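Local coordinates for protein membrane-anchored mycosin mycp1 (Mycobacterium thermoresistibile, PDB 4HVL) that is a membrane-anchored, subtilisin-like serine protease (mycosin) that forms an essential component of the type VII (ESX-1) secretion system, at residues E3-D8 / P248-P253; A174-I179 / N208-A213; A213-T218 / N269-G274. All blocks are in the same frame, centred on the assembly; numbering follows the deposited sequence.

The three contacts sit in one subtilisin-fold chain built round a seven-stranded parallel sheet. Contact 2 pairs two neighbouring strands of that sheet, 176-179 and 210-214. Contact 3 starts where the second of these strands ends, and the two contacts share Ala213. The centre of contact 3 is about 19 Å from that of contact 2. Both come near predicted charge-relay residues, contact 2 near Asp70 and contact 3 near His101 and Ser312. Contact 1 ties the N-terminal residues to the turn before strand 256-261, and its centre is about 16 Å from each of the others. Along the chain, contact 2 is nested inside contact 1, contact 3 follows it, and contacts 1 and 3 interleave.

Contact 1: residues E3-D8 / P248-P253; sequences EPPVID and PAWYSP. With ZN (zinc ion), chain H; IMD (imidazole), chain K.
Pro5 and Tyr251 mark the closest approach of the two backbones, with 6.6 Å between Pro5 CA and Tyr251 CA. Residues 3-8 run extended, without regular secondary structure. Residues 249-251 make a short 3-10 turn, closed by a bond from Tyr251 N to Pro248 O. Peptide bonds before Pro248 and Pro253 are cis. The contact lays the N-terminal arm over the surface of the subtilisin fold, at the connection between strands 244-247 and 256-261. No hydrogen bond crosses it, so side-chain packing joins the two segments.

Pro5 is the central piece. Its ring lies over one face of the Trp250 indole in a CH-pi contact. Pro5 CG is 3.8 Å from the centroid of the six-membered Trp250 ring and 14° off the ring normal. Beside it, Pro5 CD reaches Trp250 CE3 at 3.6 Å. The CB side of the proline turns to the second aromatic, where Pro5 CB meets Tyr251 CE1 at 3.5 Å. That approach is oblique to the tyrosine ring. Trp250 itself places CD1 over a face of Tyr251, so the two rings form a corner that receives Pro5. The indole gets there with CG set between its backbone N and carbonyl carbon (chi1 79°).

Ile7 extends the apolar strip along the tyrosine. Its side chain also touches Asn201 of helix 194-206. The Tyr251 hydroxyl is held by a hydrogen bond to Glu193. Glu3 adds little to the packing, and its side chain leads away from the turn to a zinc ion, bound by Glu3 OE2 at 2.0 Å, with Glu3 OE1 more distant at 2.7 Å. On the aromatic side, the last link is Ile7 CD1 against Tyr251 CD1, at 3.5 Å.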
loop_
_atom_site.group_PDB
_atom_site.type_symbol
_atom_site.label_atom_id
_atom_site.label_comp_id
_atom_site.label_asym_id
_atom_site.label_seq_id
_atom_site.Cartn_x
_atom_site.Cartn_y
_atom_site.Cartn_z
ATOM N N GLU A 3 -1.089 -23.548 3.519
ATOM C CA GLU A 3 0.253 -23.280 4.015
ATOM C C GLU A 3 0.637 -21.847 3.701
ATOM O O GLU A 3 0.301 -21.339 2.639
ATOM C CB GLU A 3 1.264 -24.252 3.398
ATOM C CG GLU A 3 0.957 -25.708 3.737
ATOM C CD GLU A 3 2.104 -26.640 3.442
ATOM O OE1 GLU A 3 2.657 -26.576 2.325
ATOM O OE2 GLU A 3 2.462 -27.433 4.325
ATOM N N PRO A 4 1.334 -21.182 4.637
ATOM C CA PRO A 4 1.936 -19.899 4.281
ATOM C C PRO A 4 2.847 -20.074 3.059
ATOM O O PRO A 4 3.361 -21.152 2.846
ATOM C CB PRO A 4 2.761 -19.539 5.520
ATOM C CG PRO A 4 2.159 -20.301 6.641
ATOM C CD PRO A 4 1.542 -21.534 6.053
ATOM N N PRO A 5 3.053 -19.016 2.267
ATOM C CA PRO A 5 3.949 -19.157 1.125
ATOM C C PRO A 5 5.375 -19.516 1.565
ATOM O O PRO A 5 5.831 -19.092 2.627
ATOM C CB PRO A 5 3.907 -17.783 0.465
ATOM C CG PRO A 5 3.414 -16.841 1.520
ATOM C CD PRO A 5 2.630 -17.625 2.497
ATOM N N VAL A 6 6.041 -20.354 0.786
ATOM C CA VAL A 6 7.402 -20.760 1.088
ATOM C C VAL A 6 8.233 -20.010 0.053
ATOM O O VAL A 6 7.989 -20.134 -1.133
ATOM C CB VAL A 6 7.560 -22.308 1.023
ATOM C CG1 VAL A 6 9.006 -22.735 0.770
ATOM C CG2 VAL A 6 7.061 -22.927 2.318
ATOM N N ILE A 7 9.168 -19.193 0.525
ATOM C CA ILE A 7 9.960 -18.311 -0.326
ATOM C C ILE A 7 11.065 -19.108 -1.018
ATOM O O ILE A 7 11.792 -19.849 -0.366
ATOM C CB ILE A 7 10.625 -17.194 0.519
ATOM C CG1 ILE A 7 9.588 -16.468 1.395
ATOM C CG2 ILE A 7 11.377 -16.211 -0.374
ATOM C CD1 ILE A 7 8.479 -15.792 0.632
ATOM N N ASP A 8 11.175 -18.960 -2.334
ATOM C CA ASP A 8 12.299 -19.484 -3.094
ATOM C C ASP A 8 13.172 -18.305 -3.560
ATOM O O ASP A 8 12.880 -17.669 -4.582
ATOM C CB ASP A 8 11.817 -20.305 -4.301
ATOM C CG ASP A 8 12.980 -20.813 -5.181
ATOM O OD1 ASP A 8 14.167 -20.652 -4.808
ATOM O OD2 ASP A 8 12.702 -21.354 -6.268
ATOM N N PRO A 248 0.733 -9.025 -2.360
ATOM C CA PRO A 248 1.765 -9.697 -1.559
ATOM C C PRO A 248 1.496 -9.637 -0.043
ATOM O O PRO A 248 2.368 -9.982 0.760
ATOM C CB PRO A 248 3.016 -8.907 -1.909
ATOM C CG PRO A 248 2.493 -7.519 -2.061
ATOM C CD PRO A 248 1.159 -7.668 -2.744
ATOM N N ALA A 249 0.288 -9.218 0.336
ATOM C CA ALA A 249 -0.098 -9.126 1.769
ATOM C C ALA A 249 0.287 -10.361 2.587
ATOM O O ALA A 249 0.687 -10.235 3.760
ATOM C CB ALA A 249 -1.603 -8.884 1.891
ATOM N N TRP A 250 0.125 -11.536 1.969
ATOM C CA TRP A 250 0.309 -12.813 2.623
ATOM C C TRP A 250 1.732 -13.242 2.856
ATOM O O TRP A 250 1.939 -14.289 3.446
ATOM C CB TRP A 250 -0.473 -13.922 1.898
ATOM C CG TRP A 250 0.113 -14.506 0.625
ATOM C CD1 TRP A 250 0.768 -13.839 -0.371
ATOM C CD2 TRP A 250 0.060 -15.874 0.212
ATOM N NE1 TRP A 250 1.129 -14.697 -1.360
ATOM C CE2 TRP A 250 0.714 -15.957 -1.036
ATOM C CE3 TRP A 250 -0.454 -17.044 0.790
ATOM C CZ2 TRP A 250 0.867 -17.162 -1.733
ATOM C CZ3 TRP A 250 -0.313 -18.251 0.104
ATOM C CH2 TRP A 250 0.338 -18.304 -1.152
ATOM N N TYR A 251 2.704 -12.456 2.400
ATOM C CA TYR A 251 4.115 -12.733 2.657
ATOM C C TYR A 251 4.571 -12.237 4.034
ATOM O O TYR A 251 5.744 -12.305 4.343
ATOM C CB TYR A 251 5.008 -12.145 1.535
ATOM C CG TYR A 251 4.884 -12.924 0.241
ATOM C CD1 TYR A 251 5.426 -14.197 0.130
ATOM C CD2 TYR A 251 4.186 -12.420 -0.847
ATOM C CE1 TYR A 251 5.297 -14.933 -1.034
ATOM C CE2 TYR A 251 4.048 -13.151 -2.010
ATOM C CZ TYR A 251 4.611 -14.408 -2.097
ATOM O OH TYR A 251 4.490 -15.161 -3.249
ATOM N N SER A 252 3.647 -11.779 4.875
ATOM C CA SER A 252 4.000 -11.395 6.251
ATOM C C SER A 252 4.717 -12.551 6.962
ATOM O O SER A 252 4.268 -13.665 6.878
ATOM C CB SER A 252 2.735 -11.020 7.030
ATOM O OG SER A 252 3.078 -10.381 8.250
ATOM N N PRO A 253 5.796 -12.282 7.717
ATOM C CA PRO A 253 6.297 -10.982 8.185
ATOM C C PRO A 253 7.373 -10.348 7.308
ATOM O O PRO A 253 7.978 -9.333 7.704
ATOM C CB PRO A 253 6.853 -11.318 9.567
ATOM C CG PRO A 253 7.339 -12.734 9.437
ATOM C CD PRO A 253 6.489 -13.401 8.388
HETATM ZN ZN ZN H . 3.753 -28.772 3.510
HETATM N N1 IMD K . 12.328 -9.854 7.791
HETATM C C2 IMD K . 10.997 -9.745 7.769
HETATM N N3 IMD K . 10.679 -8.436 7.653
HETATM C C4 IMD K . 11.816 -7.725 7.583
HETATM C C5 IMD K . 12.862 -8.617 7.694
#

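Contact 2: residues A174-I179 / N208-A213; sequences AQVINI and NAVVIA
Gln175, just ahead of strand 176-179, opens with Val210 a ladder of four backbone hydrogen bonds to the parallel strand 210-213. The strand axes approach to 4.7 Å and differ by 15° in direction. Val210 N donates a hydrogen bond to Gln175 O at 3.0 Å. This donor stands 45° out of the carbonyl plane, although the N-H points almost straight at the oxygen. Gln175 O has a second donor in Arg326 NH1, which also binds Asn208 O.

Ile177 N donates to Val210 O at 2.8 Å, and Ile177 O accepts from Ile212 N at 2.9 Å. Ile179 N then donates to Ile212 O at 2.8 Å. In these three the donor lies nearly on the line of the C=O bond. The rungs are those of adjacent strands in the central parallel sheet of the subtilisin fold, here linked by a beta-alpha-beta crossover through helix 194-206. Val176 and Asn178 turn their backbone groups the other way and bond to strand 65-70. The Gln175 side chain follows them, with OE1 accepting from Thr65 N. Ile179 O is taken by Ala214 N.

Val176 CA also makes a CA-H...O contact with Val210 O, at 3.3 Å. Val176, Val210, Asn178 and Ile212 share one sheet face, where helices 311-328 and 334-343 pack. The Asn178 side chain is about 5 Å from that of Asp70, a predicted charge-relay residue. On the other face, the Ile179 and Val211 side chains cross at a slant. Ile179 CG1 lies beside its backbone N (chi1 -54°), and the extended chain carries Ile179 CD1 to 3.6 Å from Val211 CG1.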
loop_
_atom_site.group_PDB
_atom_site.type_symbol
_atom_site.label_atom_id
_atom_site.label_comp_id
_atom_site.label_asym_id
_atom_site.label_seq_id
_atom_site.Cartn_x
_atom_site.Cartn_y
_atom_site.Cartn_z
ATOM N N ALA A 174 15.334 2.635 -2.870
ATOM C CA ALA A 174 14.354 3.108 -1.868
ATOM C C ALA A 174 14.512 2.326 -0.559
ATOM O O ALA A 174 14.786 1.120 -0.577
ATOM C CB ALA A 174 12.960 2.976 -2.416
ATOM N N GLN A 175 14.384 3.002 0.580
ATOM C CA GLN A 175 14.569 2.338 1.869
ATOM C C GLN A 175 13.239 1.918 2.476
ATOM O O GLN A 175 13.211 1.147 3.448
ATOM C CB GLN A 175 15.329 3.219 2.848
ATOM C CG GLN A 175 16.720 3.593 2.387
ATOM C CD GLN A 175 16.767 4.916 1.662
ATOM O OE1 GLN A 175 15.842 5.711 1.723
ATOM N NE2 GLN A 175 17.839 5.134 0.932
ATOM N N VAL A 176 12.152 2.429 1.881
ATOM C CA VAL A 176 10.776 2.002 2.155
ATOM C C VAL A 176 10.083 1.821 0.815
ATOM O O VAL A 176 10.234 2.662 -0.089
ATOM C CB VAL A 176 10.037 3.049 3.007
ATOM C CG1 VAL A 176 8.651 2.557 3.414
ATOM C CG2 VAL A 176 10.870 3.414 4.232
ATOM N N ILE A 177 9.369 0.696 0.669
ATOM C CA ILE A 177 8.574 0.411 -0.516
ATOM C C ILE A 177 7.108 0.222 -0.115
ATOM O O ILE A 177 6.742 -0.757 0.573
ATOM C CB ILE A 177 9.064 -0.864 -1.241
ATOM C CG1 ILE A 177 10.541 -0.712 -1.628
ATOM C CG2 ILE A 177 8.230 -1.115 -2.491
ATOM C CD1 ILE A 177 11.171 -1.938 -2.231
ATOM N N ASN A 178 6.263 1.139 -0.558
ATOM C CA ASN A 178 4.828 1.087 -0.290
ATOM C C ASN A 178 4.131 0.400 -1.445
ATOM O O ASN A 178 4.156 0.905 -2.578
ATOM C CB ASN A 178 4.278 2.510 -0.146
ATOM C CG ASN A 178 2.806 2.549 0.215
ATOM O OD1 ASN A 178 2.417 2.499 1.383
ATOM N ND2 ASN A 178 1.986 2.687 -0.782
ATOM N N ILE A 179 3.507 -0.743 -1.165
ATOM C CA ILE A 179 2.804 -1.501 -2.190
ATOM C C ILE A 179 1.299 -1.380 -1.959
ATOM O O ILE A 179 0.759 -1.919 -0.997
ATOM C CB ILE A 179 3.213 -2.998 -2.179
ATOM C CG1 ILE A 179 4.737 -3.125 -2.280
ATOM C CG2 ILE A 179 2.513 -3.736 -3.323
ATOM C CD1 ILE A 179 5.282 -4.541 -2.451
ATOM N N ASN A 208 17.994 -4.028 1.787
ATOM C CA ASN A 208 17.784 -3.237 3.016
ATOM C C ASN A 208 16.532 -2.338 2.996
ATOM O O ASN A 208 16.558 -1.211 3.521
ATOM C CB ASN A 208 19.050 -2.388 3.317
ATOM C CG ASN A 208 18.940 -1.589 4.613
ATOM O OD1 ASN A 208 18.560 -2.133 5.649
ATOM N ND2 ASN A 208 19.277 -0.276 4.558
ATOM N N ALA A 209 15.449 -2.821 2.388
ATOM C CA ALA A 209 14.228 -2.031 2.274
ATOM C C ALA A 209 13.111 -2.588 3.124
ATOM O O ALA A 209 12.938 -3.799 3.262
ATOM C CB ALA A 209 13.769 -1.930 0.827
ATOM N N VAL A 210 12.354 -1.675 3.700
ATOM C CA VAL A 210 11.168 -2.021 4.460
ATOM C C VAL A 210 10.065 -2.103 3.436
ATOM O O VAL A 210 9.933 -1.172 2.650
ATOM C CB VAL A 210 10.806 -0.916 5.452
ATOM C CG1 VAL A 210 9.360 -1.077 5.938
ATOM C CG2 VAL A 210 11.785 -0.921 6.611
ATOM N N VAL A 211 9.299 -3.194 3.426
ATOM C CA VAL A 211 8.177 -3.319 2.495
ATOM C C VAL A 211 6.854 -3.295 3.233
ATOM O O VAL A 211 6.639 -4.089 4.108
ATOM C CB VAL A 211 8.257 -4.607 1.638
ATOM C CG1 VAL A 211 7.125 -4.619 0.627
ATOM C CG2 VAL A 211 9.590 -4.667 0.901
ATOM N N ILE A 212 5.968 -2.391 2.841
ATOM C CA ILE A 212 4.645 -2.242 3.449
ATOM C C ILE A 212 3.595 -2.582 2.382
ATOM O O ILE A 212 3.695 -2.124 1.246
ATOM C CB ILE A 212 4.408 -0.809 3.936
ATOM C CG1 ILE A 212 5.521 -0.317 4.872
ATOM C CG2 ILE A 212 3.062 -0.698 4.614
ATOM C CD1 ILE A 212 5.763 -1.127 6.142
ATOM N N ALA A 213 2.601 -3.391 2.742
ATOM C CA ALA A 213 1.552 -3.773 1.798
ATOM C C ALA A 213 0.149 -3.445 2.321
ATOM O O ALA A 213 -0.139 -3.596 3.511
ATOM C CB ALA A 213 1.632 -5.262 1.477
#

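Contact 3: residues A213-T218 / N269-G274. With ACT (acetate ion), chain M.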
loop_
_atom_site.group_PDB
_atom_site.type_symbol
_atom_site.label_atom_id
_atom_site.label_comp_id
_atom_site.label_asym_id
_atom_site.label_seq_id
_atom_site.Cartn_x
_atom_site.Cartn_y
_atom_site.Cartn_z
ATOM N N ALA A 213 2.601 -3.391 2.742
ATOM C CA ALA A 213 1.552 -3.773 1.798
ATOM C C ALA A 213 0.149 -3.445 2.321
ATOM O O ALA A 213 -0.139 -3.596 3.511
ATOM C CB ALA A 213 1.632 -5.262 1.477
ATOM N N ALA A 214 -0.726 -3.038 1.409
ATOM C CA ALA A 214 -2.130 -2.853 1.709
ATOM C C ALA A 214 -2.794 -4.194 2.015
ATOM O O ALA A 214 -2.540 -5.193 1.336
ATOM C CB ALA A 214 -2.817 -2.202 0.517
ATOM N N ALA A 215 -3.659 -4.224 3.012
ATOM C CA ALA A 215 -4.446 -5.433 3.267
ATOM C C ALA A 215 -5.371 -5.794 2.103
ATOM O O ALA A 215 -5.673 -6.973 1.922
ATOM C CB ALA A 215 -5.258 -5.295 4.551
ATOM N N GLY A 216 -5.776 -4.801 1.306
ATOM C CA GLY A 216 -6.717 -4.996 0.205
ATOM C C GLY A 216 -8.135 -4.636 0.638
ATOM O O GLY A 216 -8.427 -4.555 1.831
ATOM N N ASN A 217 -9.006 -4.407 -0.340
ATOM C CA ASN A 217 -10.391 -4.024 -0.099
ATOM C C ASN A 217 -11.294 -5.089 -0.695
ATOM O O ASN A 217 -10.996 -5.665 -1.746
ATOM C CB ASN A 217 -10.728 -2.665 -0.739
ATOM C CG ASN A 217 -9.702 -1.589 -0.412
ATOM O OD1 ASN A 217 -9.133 -1.540 0.673
ATOM N ND2 ASN A 217 -9.476 -0.710 -1.362
ATOM N N THR A 218 -12.393 -5.360 -0.017
ATOM C CA THR A 218 -13.371 -6.322 -0.516
ATOM C C THR A 218 -14.028 -5.844 -1.804
ATOM O O THR A 218 -14.079 -4.644 -2.085
ATOM C CB THR A 218 -14.505 -6.566 0.485
ATOM O OG1 THR A 218 -15.077 -5.316 0.856
ATOM C CG2 THR A 218 -14.002 -7.307 1.733
ATOM N N ASN A 269 -15.135 -1.740 7.138
ATOM C CA ASN A 269 -15.852 -2.929 6.654
ATOM C C ASN A 269 -15.433 -3.451 5.291
ATOM O O ASN A 269 -15.776 -4.563 4.919
ATOM C CB ASN A 269 -17.376 -2.735 6.695
ATOM C CG ASN A 269 -17.872 -1.601 5.810
ATOM O OD1 ASN A 269 -17.121 -0.966 5.066
ATOM N ND2 ASN A 269 -19.162 -1.330 5.908
ATOM N N PHE A 270 -14.663 -2.669 4.555
ATOM C CA PHE A 270 -14.106 -3.143 3.304
ATOM C C PHE A 270 -12.695 -3.738 3.470
ATOM O O PHE A 270 -12.120 -4.242 2.509
ATOM C CB PHE A 270 -14.074 -1.999 2.292
ATOM C CG PHE A 270 -13.380 -0.778 2.794
ATOM C CD1 PHE A 270 -11.987 -0.714 2.824
ATOM C CD2 PHE A 270 -14.116 0.318 3.251
ATOM C CE1 PHE A 270 -11.342 0.426 3.281
ATOM C CE2 PHE A 270 -13.473 1.451 3.721
ATOM C CZ PHE A 270 -12.087 1.502 3.742
ATOM N N SER A 271 -12.126 -3.679 4.667
ATOM C CA SER A 271 -10.724 -4.081 4.846
ATOM C C SER A 271 -10.645 -5.608 4.831
ATOM O O SER A 271 -11.345 -6.272 5.580
ATOM C CB SER A 271 -10.164 -3.522 6.155
ATOM O OG SER A 271 -8.753 -3.595 6.205
ATOM N N MET A 272 -9.812 -6.151 3.953
ATOM C CA MET A 272 -9.638 -7.600 3.819
ATOM C C MET A 272 -8.867 -8.168 5.011
ATOM O O MET A 272 -7.714 -7.801 5.260
ATOM C CB MET A 272 -8.881 -7.932 2.518
ATOM C CG MET A 272 -9.767 -7.980 1.276
ATOM S SD MET A 272 -10.951 -9.362 1.251
ATOM C CE MET A 272 -9.810 -10.728 1.339
ATOM N N SER A 273 -9.509 -9.079 5.737
ATOM C CA SER A 273 -8.902 -9.694 6.900
ATOM C C SER A 273 -8.111 -10.910 6.481
ATOM O O SER A 273 -8.442 -11.579 5.484
ATOM C CB SER A 273 -9.987 -10.143 7.914
ATOM O OG SER A 273 -10.686 -11.291 7.444
ATOM N N GLY A 274 -7.102 -11.236 7.280
ATOM C CA GLY A 274 -6.443 -12.517 7.163
ATOM C C GLY A 274 -5.372 -12.775 8.207
ATOM O O GLY A 274 -5.011 -11.865 8.977
HETATM C C ACT M . -6.455 0.184 -2.379
HETATM O O ACT M . -5.992 0.608 -3.474
HETATM O OXT ACT M . -7.065 0.937 -1.584
HETATM C CH3 ACT M . -6.204 -1.279 -2.064
HETATM O O HOH W 1 -5.583 -8.843 3.864
HETATM O O HOH W 2 -17.166 -5.582 2.371
#
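Phe270 O accepts a hydrogen bond from Thr218 N at 2.8 Å, with the donor in the carbonyl plane. A CA-H contact from Asn217 CA at 3.1 Å meets the same oxygen. The position of Asn217 is consistent with the oxyanion-hole asparagine of subtilisins. In keeping with that, Asn217 ND2 and the backbone N of Ser312, the predicted charge-relay serine, both hydrogen-bond an acetate ion, probably from the crystallisation liquor. Thr311 accounts for Asn217 OD1 by a hydrogen bond, which would fix the turn of the amide. The second backbone bond runs from Met272 N to Gly216 O at 3.0 Å, its donor well out of the carbonyl plane. Together the bonds make a single bridge about Asn217 and Ser271, just past the end of strand 210-214.

The Asn217 amide and Phe270 ring lie side by side and point the same way, with their planes 84° apart. Asn217 OD1 is 3.7 Å from Phe270 CD1. On the other flank the Met272 chain bends at both CB-CG and CG-SD (chi2 -68°, chi3 -60°). This brings Met272 SD to Thr218 CG2 at 3.7 Å. Met272 CB and CG lie against the Ala215 and Gly216 carbonyls.

One water spans the segments by donating to Ala215 O at 2.7 Å and to Met272 O. A second water joins Thr218 OG1 and Asn269 O, and is 2.6 Å from Thr218 OG1.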